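Local coordinates for beta-N-acetylhexosaminidase (Bacteroides fragilis, PDB 4PYS), which probably hydrolyses terminal beta-linked N-acetylhexosamine residues from glycans, as a glycoside hydrolase of family 20, at residues H167-G171 against L172-I176. Numbering follows the deposited sequence.
Sequences HLTEG and LGWRI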
loop_
_atom_site.group_PDB
_atom_site.type_symbol
_atom_site.label_atom_id
_atom_site.label_comp_id
_atom_site.label_asym_id
_atom_site.label_seq_id
_atom_site.Cartn_x
_atom_site.Cartn_y
_atom_site.Cartn_z
ATOM N N HIS A 167 -4.143 -7.001 -1.817
ATOM C CA HIS A 167 -5.004 -7.963 -1.141
ATOM C C HIS A 167 -5.554 -8.863 -2.236
ATOM O O HIS A 167 -6.506 -8.497 -2.927
ATOM C CB HIS A 167 -6.124 -7.209 -0.403
ATOM C CG HIS A 167 -7.005 -8.080 0.445
ATOM N ND1 HIS A 167 -6.701 -8.410 1.749
ATOM C CD2 HIS A 167 -8.197 -8.667 0.179
ATOM C CE1 HIS A 167 -7.656 -9.182 2.242
ATOM N NE2 HIS A 167 -8.576 -9.353 1.308
ATOM N N LEU A 168 -4.938 -10.034 -2.397
ATOM C CA LEU A 168 -5.121 -10.880 -3.573
ATOM C C LEU A 168 -6.080 -12.044 -3.392
ATOM O O LEU A 168 -6.465 -12.679 -4.372
ATOM C CB LEU A 168 -3.766 -11.463 -4.004
ATOM C CG LEU A 168 -2.849 -10.483 -4.724
ATOM C CD1 LEU A 168 -1.390 -10.919 -4.556
ATOM C CD2 LEU A 168 -3.225 -10.437 -6.188
ATOM N N THR A 169 -6.441 -12.362 -2.152
ATOM C CA THR A 169 -7.276 -13.536 -1.918
ATOM C C THR A 169 -8.395 -13.189 -0.967
ATOM O O THR A 169 -8.194 -12.462 0.005
ATOM C CB THR A 169 -6.478 -14.712 -1.318
ATOM O OG1 THR A 169 -6.122 -14.400 0.037
ATOM C CG2 THR A 169 -5.215 -14.981 -2.140
ATOM N N GLU A 170 -9.574 -13.716 -1.262
ATOM C CA GLU A 170 -10.774 -13.445 -0.485
ATOM C C GLU A 170 -11.709 -14.610 -0.707
ATOM O O GLU A 170 -11.478 -15.429 -1.609
ATOM C CB GLU A 170 -11.457 -12.180 -0.998
ATOM C CG GLU A 170 -11.060 -10.922 -0.256
ATOM C CD GLU A 170 -11.506 -10.967 1.188
ATOM O OE1 GLU A 170 -12.506 -11.664 1.462
ATOM O OE2 GLU A 170 -10.858 -10.320 2.042
ATOM N N GLY A 171 -12.774 -14.688 0.090
ATOM C CA GLY A 171 -13.781 -15.720 -0.116
ATOM C C GLY A 171 -14.376 -15.601 -1.513
ATOM O O GLY A 171 -14.708 -16.597 -2.147
ATOM N N LEU A 172 -14.470 -14.365 -1.997
ATOM C CA LEU A 172 -15.085 -14.074 -3.287
ATOM C C LEU A 172 -14.119 -14.140 -4.456
ATOM O O LEU A 172 -14.508 -13.853 -5.588
ATOM C CB LEU A 172 -15.698 -12.674 -3.268
ATOM C CG LEU A 172 -17.151 -12.556 -2.832
ATOM C CD1 LEU A 172 -17.512 -11.095 -2.610
ATOM C CD2 LEU A 172 -18.056 -13.193 -3.870
ATOM N N GLY A 173 -12.857 -14.474 -4.198
ATOM C CA GLY A 173 -11.887 -14.518 -5.276
ATOM C C GLY A 173 -10.467 -14.792 -4.835
ATOM O O GLY A 173 -9.914 -14.081 -3.993
ATOM N N TRP A 174 -9.879 -15.837 -5.406
ATOM C CA TRP A 174 -8.450 -16.072 -5.264
ATOM C C TRP A 174 -7.833 -15.627 -6.578
ATOM O O TRP A 174 -8.100 -16.229 -7.613
ATOM C CB TRP A 174 -8.174 -17.563 -5.056
ATOM C CG TRP A 174 -6.729 -17.837 -4.875
ATOM C CD1 TRP A 174 -5.758 -17.816 -5.836
ATOM C CD2 TRP A 174 -6.072 -18.156 -3.646
ATOM N NE1 TRP A 174 -4.535 -18.103 -5.276
ATOM C CE2 TRP A 174 -4.701 -18.313 -3.932
ATOM C CE3 TRP A 174 -6.510 -18.312 -2.329
ATOM C CZ2 TRP A 174 -3.760 -18.640 -2.942
ATOM C CZ3 TRP A 174 -5.580 -18.634 -1.349
ATOM C CH2 TRP A 174 -4.222 -18.796 -1.662
ATOM N N ARG A 175 -7.016 -14.581 -6.554
ATOM C CA ARG A 175 -6.557 -14.005 -7.816
ATOM C C ARG A 175 -5.067 -14.120 -8.089
ATOM O O ARG A 175 -4.581 -13.547 -9.068
ATOM C CB ARG A 175 -7.010 -12.539 -7.924
ATOM C CG ARG A 175 -8.496 -12.401 -7.658
ATOM C CD ARG A 175 -9.173 -11.314 -8.472
ATOM N NE ARG A 175 -10.483 -11.054 -7.884
ATOM C CZ ARG A 175 -11.610 -11.607 -8.300
ATOM N NH1 ARG A 175 -11.608 -12.423 -9.350
ATOM N NH2 ARG A 175 -12.749 -11.330 -7.678
ATOM N N ILE A 176 -4.337 -14.866 -7.255
ATOM C CA ILE A 176 -2.901 -15.004 -7.481
ATOM C C ILE A 176 -2.604 -16.398 -8.023
ATOM O O ILE A 176 -2.938 -17.401 -7.389
ATOM C CB ILE A 176 -2.059 -14.644 -6.216
ATOM C CG1 ILE A 176 -0.569 -14.819 -6.499
ATOM C CG2 ILE A 176 -2.495 -15.453 -5.009
ATOM C CD1 ILE A 176 -0.036 -13.804 -7.481
HETATM O O HOH W 1 -14.788 -12.210 -0.119
#
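Thr169 lays its methyl group on the indole of Trp174. CG2 sits 3.5 Å from the centroid of the six-membered ring and 10° off the ring normal, a CH-pi contact over the face. In Thr169, CG2 is anti to the carbonyl carbon, while OG1 stands between N and C (chi1 71°) and accepts a hydrogen bond from the backbone N of Asp225. The indole lies alongside Thr169, pointing the same way. Trp174 NE1 bonds Ile176 O at 2.7 Å, in the carbonyl plane and on a lone pair; this helps fix the rotation of the ring. Leu168 CD1 meets Ile176 CB at 4.1 Å.

The segments form a tight beta hairpin at the C-terminal end of strand 163-170, part of the parallel barrel of the family 20 catalytic domain. A type I turn from Glu170 to Gly173 joins the arms. Glu170 and Gly173 form the hydrogen-bonded pair, with Glu170 N to Gly173 O at 2.8 Å and Gly173 N donating in return to Glu170 O. Thr169 and Trp174 are the non-hydrogen-bonded pair. Arg175 N reaches Leu168 O at 2.9 Å.

The Glu170 chain bends at chi2 (-65°) and carries its carboxylate back to His167. His167 NE2 donates to the anti lone pair of OE2 at 2.6 Å, close to the ring plane. Water 1 donates to OE1 and accepts from Leu172 N at 2.9 Å, tying the carboxylate to the turn. His229 ND1 also bonds OE1, and His167 ND1 bonds Glu223. A bound glycerol lies about 5 Å from the Glu170 side chain, consistent with a pocket here.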